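Local atomic coordinates of open reading frame 2 (Aeromonas sobria, PDB entry 3WQB), a protein that probably acts as an external chaperone that helps a secreted serine protease of the same bacterium to mature into its active form. Residues L78-T83 with T120-I125; T127-K130 with N135-I138. All blocks are in the same frame, centred on the assembly; numbering follows the deposited sequence.

How the contacts relate
Helix 122-131 serves both contacts, and both reach one antiparallel sheet in which strands 78-81 and 136-141 are neighbours. Contact 1 takes the helix start onto a corner of the chain and is buried and apolar between its segments. Contact 2, its centre about 11 Å away, takes a later turn onto strand 136-141; it is partly buried, combining aliphatic packing with a lysine at the surface. The pair illustrates how a helix lying on a sheet usually keeps apolar residues beneath it and polar chains at its margins. I138 joins them, its CD1 packing on L122 and N123 and its CG2 on V80.

Contact 1: residues L78-T83 with T120-I125; sequences LTVSGT and TDLNAI
L122, the first residue of helix 122-131, illustrates how one leucine can tie a helix start to a corner of the chain, here between strands 78-81 and 83-87, for it meets V80, G82 and T83 through a single methyl group, CD2. The apolar part is a methyl-to-methyl touch, L122 CD2 lying 4.2 Å from V80 CG1. With CG anti to the carbonyl carbon (chi1 -80°), the leucine side chain extends from the helix toward the end of strand 78-81. L84 and A116 from adjoining strands also pack against it, while L63 and L140 pack against V80.

The same methyl also rests on the backbone, with L122 CD2 3.8 Å from G82 O and 4.3 Å from T83 O. These are van der Waals contacts with the peptide groups of the corner. G82 adopts a positive phi (104°) there, and lacking a side chain it presents bare main chain to the leucine.

Hydrogen bonding is confined to each segment and its surroundings. On the strand side, T83 N donates to S81 OG at 3.1 Å, nearly straight, closing an ST turn around the corner; S81 OG is bonded to E139 as well. On the helix side D121 is the N-cap: its OD1 receives weak bonds from N123 N (3.1 Å) and A124 N (3.4 Å), and OD1 also accepts a hydrogen bond from L63 N in a neighbouring loop.

The chemistry thus implies a corner and a helix start, each stabilised by its own polar bonds, held together by dispersion and exclusion of water, forces that fix their proximity without demanding a precise direction.

Contact 2: residues T127-K130 with N135-I138; sequences TKLK and NVQI
Helix 122-131 and strand 136-141 approach most closely at K130 and N135, whose CA atoms are 6.2 Å apart where a short loop reverses the chain. V136 receives both helical side chains. L129 crosses it at about a right angle, placing CD1 4.0 Å from V136 CG2, on the buried side. K130 lays its aliphatic stem over the CG1 branch: V136 CG1, set between the backbone N and the carbonyl carbon (chi1 56°), has K130 CG at 3.8 Å and K130 CE at 3.6 Å. The bend at chi2 (-66°) brings the lysine chain back to the strand, where K130 NZ makes a weak hydrogen bond to V136 O (3.3 Å). K130 NZ also lies 3.1 Å from V136 N, a fellow donor it cannot bond. The lysine therefore covers the valine with its methylenes while its ammonium group stays at the surface.

On the neighbouring residues, N135 and Q137 bond through their backbones to strand 83-87, and Q137 OE1 accepts a bond from the backbone of the partner protein. Strand 111-116, helix 122-131 and strand 136-141 form a split beta-alpha-beta unit, with strand 83-87 inserted between its two parallel strands, as in ferredoxin-like folds.

Contact 1: residues L78-T83 with T120-I125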
# COMPACT_ATOMS: atom_id res chain seq x y z
N LEU B 78 -6.36 -16.34 13.42
CA LEU B 78 -6.18 -17.08 12.17
C LEU B 78 -6.85 -18.45 12.22
O LEU B 78 -6.95 -19.07 13.27
CB LEU B 78 -4.69 -17.24 11.83
CG LEU B 78 -3.85 -15.96 11.70
CD1 LEU B 78 -2.42 -16.34 11.35
CD2 LEU B 78 -4.43 -15.01 10.67
N THR B 79 -7.30 -18.91 11.06
CA THR B 79 -7.98 -20.19 10.95
C THR B 79 -7.32 -21.07 9.90
O THR B 79 -6.96 -20.61 8.82
CB THR B 79 -9.48 -20.00 10.63
OG1 THR B 79 -10.08 -19.21 11.67
CG2 THR B 79 -10.21 -21.33 10.58
N VAL B 80 -7.16 -22.35 10.23
CA VAL B 80 -6.65 -23.31 9.27
C VAL B 80 -7.74 -23.52 8.23
O VAL B 80 -8.79 -24.10 8.53
CB VAL B 80 -6.29 -24.65 9.95
CG1 VAL B 80 -5.76 -25.65 8.92
CG2 VAL B 80 -5.28 -24.44 11.06
N SER B 81 -7.51 -23.02 7.02
CA SER B 81 -8.53 -23.04 5.97
C SER B 81 -8.80 -24.43 5.40
O SER B 81 -9.88 -24.69 4.87
CB SER B 81 -8.16 -22.08 4.84
OG SER B 81 -7.10 -22.61 4.04
N GLY B 82 -7.80 -25.31 5.50
CA GLY B 82 -7.86 -26.62 4.85
C GLY B 82 -7.01 -26.71 3.59
O GLY B 82 -6.77 -27.81 3.07
N THR B 83 -6.56 -25.56 3.10
CA THR B 83 -5.75 -25.48 1.88
C THR B 83 -4.26 -25.47 2.20
O THR B 83 -3.82 -24.84 3.16
CB THR B 83 -6.15 -24.24 1.04
OG1 THR B 83 -7.50 -24.40 0.59
CG2 THR B 83 -5.24 -24.07 -0.19
N THR B 120 -8.19 -34.80 8.06
CA THR B 120 -6.76 -34.74 7.73
C THR B 120 -5.99 -33.86 8.71
O THR B 120 -6.41 -32.74 9.02
CB THR B 120 -6.53 -34.22 6.29
OG1 THR B 120 -7.34 -34.97 5.37
CG2 THR B 120 -5.07 -34.36 5.88
N ASP B 121 -4.86 -34.37 9.20
CA ASP B 121 -3.92 -33.59 9.99
C ASP B 121 -2.95 -32.90 9.04
O ASP B 121 -2.02 -33.52 8.52
CB ASP B 121 -3.17 -34.49 10.99
CG ASP B 121 -2.10 -33.74 11.78
OD1 ASP B 121 -1.97 -32.50 11.65
OD2 ASP B 121 -1.37 -34.40 12.56
N LEU B 122 -3.19 -31.61 8.81
CA LEU B 122 -2.39 -30.85 7.85
C LEU B 122 -0.93 -30.68 8.26
O LEU B 122 -0.05 -30.66 7.41
CB LEU B 122 -3.02 -29.48 7.57
CG LEU B 122 -4.20 -29.46 6.59
CD1 LEU B 122 -5.52 -29.75 7.30
CD2 LEU B 122 -4.27 -28.13 5.87
N ASN B 123 -0.68 -30.58 9.57
CA ASN B 123 0.69 -30.49 10.06
C ASN B 123 1.53 -31.73 9.77
O ASN B 123 2.71 -31.61 9.44
CB ASN B 123 0.74 -30.14 11.55
CG ASN B 123 1.37 -28.77 11.81
OD1 ASN B 123 1.97 -28.17 10.92
ND2 ASN B 123 1.24 -28.29 13.03
N ALA B 124 0.91 -32.91 9.88
CA ALA B 124 1.58 -34.16 9.53
C ALA B 124 1.87 -34.22 8.03
O ALA B 124 2.95 -34.64 7.63
CB ALA B 124 0.76 -35.37 9.97
N ILE B 125 0.92 -33.78 7.21
CA ILE B 125 1.10 -33.72 5.75
C ILE B 125 2.25 -32.77 5.39
O ILE B 125 3.11 -33.11 4.57
CB ILE B 125 -0.21 -33.31 5.01
CG1 ILE B 125 -1.33 -34.33 5.26
CG2 ILE B 125 0.04 -33.10 3.51
CD1 ILE B 125 -1.09 -35.72 4.67

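Contact 2: residues T127-K130 with N135-I138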
# COMPACT_ATOMS: atom_id res chain seq x y z
N THR B 127 4.81 -31.62 7.28
CA THR B 127 6.12 -32.11 7.73
C THR B 127 6.65 -33.22 6.82
O THR B 127 7.86 -33.28 6.56
CB THR B 127 6.13 -32.53 9.23
OG1 THR B 127 7.47 -32.83 9.64
CG2 THR B 127 5.25 -33.75 9.49
N LYS B 128 5.76 -34.07 6.32
CA LYS B 128 6.13 -35.12 5.37
C LYS B 128 6.63 -34.51 4.06
O LYS B 128 7.70 -34.88 3.56
CB LYS B 128 4.97 -36.08 5.10
CG LYS B 128 4.64 -37.01 6.26
CD LYS B 128 3.54 -38.01 5.88
CE LYS B 128 3.19 -38.94 7.04
NZ LYS B 128 4.31 -39.86 7.39
N LEU B 129 5.87 -33.55 3.53
CA LEU B 129 6.24 -32.87 2.29
C LEU B 129 7.59 -32.15 2.39
O LEU B 129 8.37 -32.17 1.44
CB LEU B 129 5.14 -31.91 1.84
CG LEU B 129 3.90 -32.53 1.19
CD1 LEU B 129 2.76 -31.52 1.17
CD2 LEU B 129 4.19 -33.05 -0.22
N LYS B 130 7.84 -31.52 3.54
CA LYS B 130 9.12 -30.87 3.81
C LYS B 130 10.27 -31.88 3.74
O LYS B 130 11.30 -31.61 3.12
CB LYS B 130 9.12 -30.18 5.18
CG LYS B 130 8.28 -28.91 5.26
CD LYS B 130 8.86 -27.79 4.39
CE LYS B 130 8.12 -26.48 4.62
NZ LYS B 130 8.28 -25.57 3.45
N ASN B 135 8.54 -27.46 -0.87
CA ASN B 135 8.13 -26.24 -0.16
C ASN B 135 6.62 -26.19 -0.02
O ASN B 135 5.89 -26.26 -1.01
CB ASN B 135 8.65 -24.99 -0.89
CG ASN B 135 10.05 -24.60 -0.47
OD1 ASN B 135 10.94 -25.44 -0.35
ND2 ASN B 135 10.26 -23.31 -0.25
N VAL B 136 6.15 -26.10 1.21
CA VAL B 136 4.72 -26.15 1.52
C VAL B 136 4.34 -25.07 2.53
O VAL B 136 5.12 -24.74 3.42
CB VAL B 136 4.31 -27.57 2.03
CG1 VAL B 136 5.14 -27.99 3.24
CG2 VAL B 136 2.82 -27.65 2.35
N GLN B 137 3.14 -24.51 2.38
CA GLN B 137 2.60 -23.56 3.34
C GLN B 137 1.16 -23.94 3.66
O GLN B 137 0.34 -24.09 2.76
CB GLN B 137 2.68 -22.12 2.81
CG GLN B 137 2.19 -21.03 3.78
CD GLN B 137 2.12 -19.65 3.14
OE1 GLN B 137 2.02 -19.52 1.93
NE2 GLN B 137 2.20 -18.61 3.96
N ILE B 138 0.88 -24.12 4.94
CA ILE B 138 -0.49 -24.33 5.41
C ILE B 138 -1.19 -22.97 5.43
O ILE B 138 -0.71 -22.04 6.08
CB ILE B 138 -0.52 -24.95 6.82
CG1 ILE B 138 0.18 -26.31 6.81
CG2 ILE B 138 -1.96 -25.08 7.32
CD1 ILE B 138 0.53 -26.87 8.18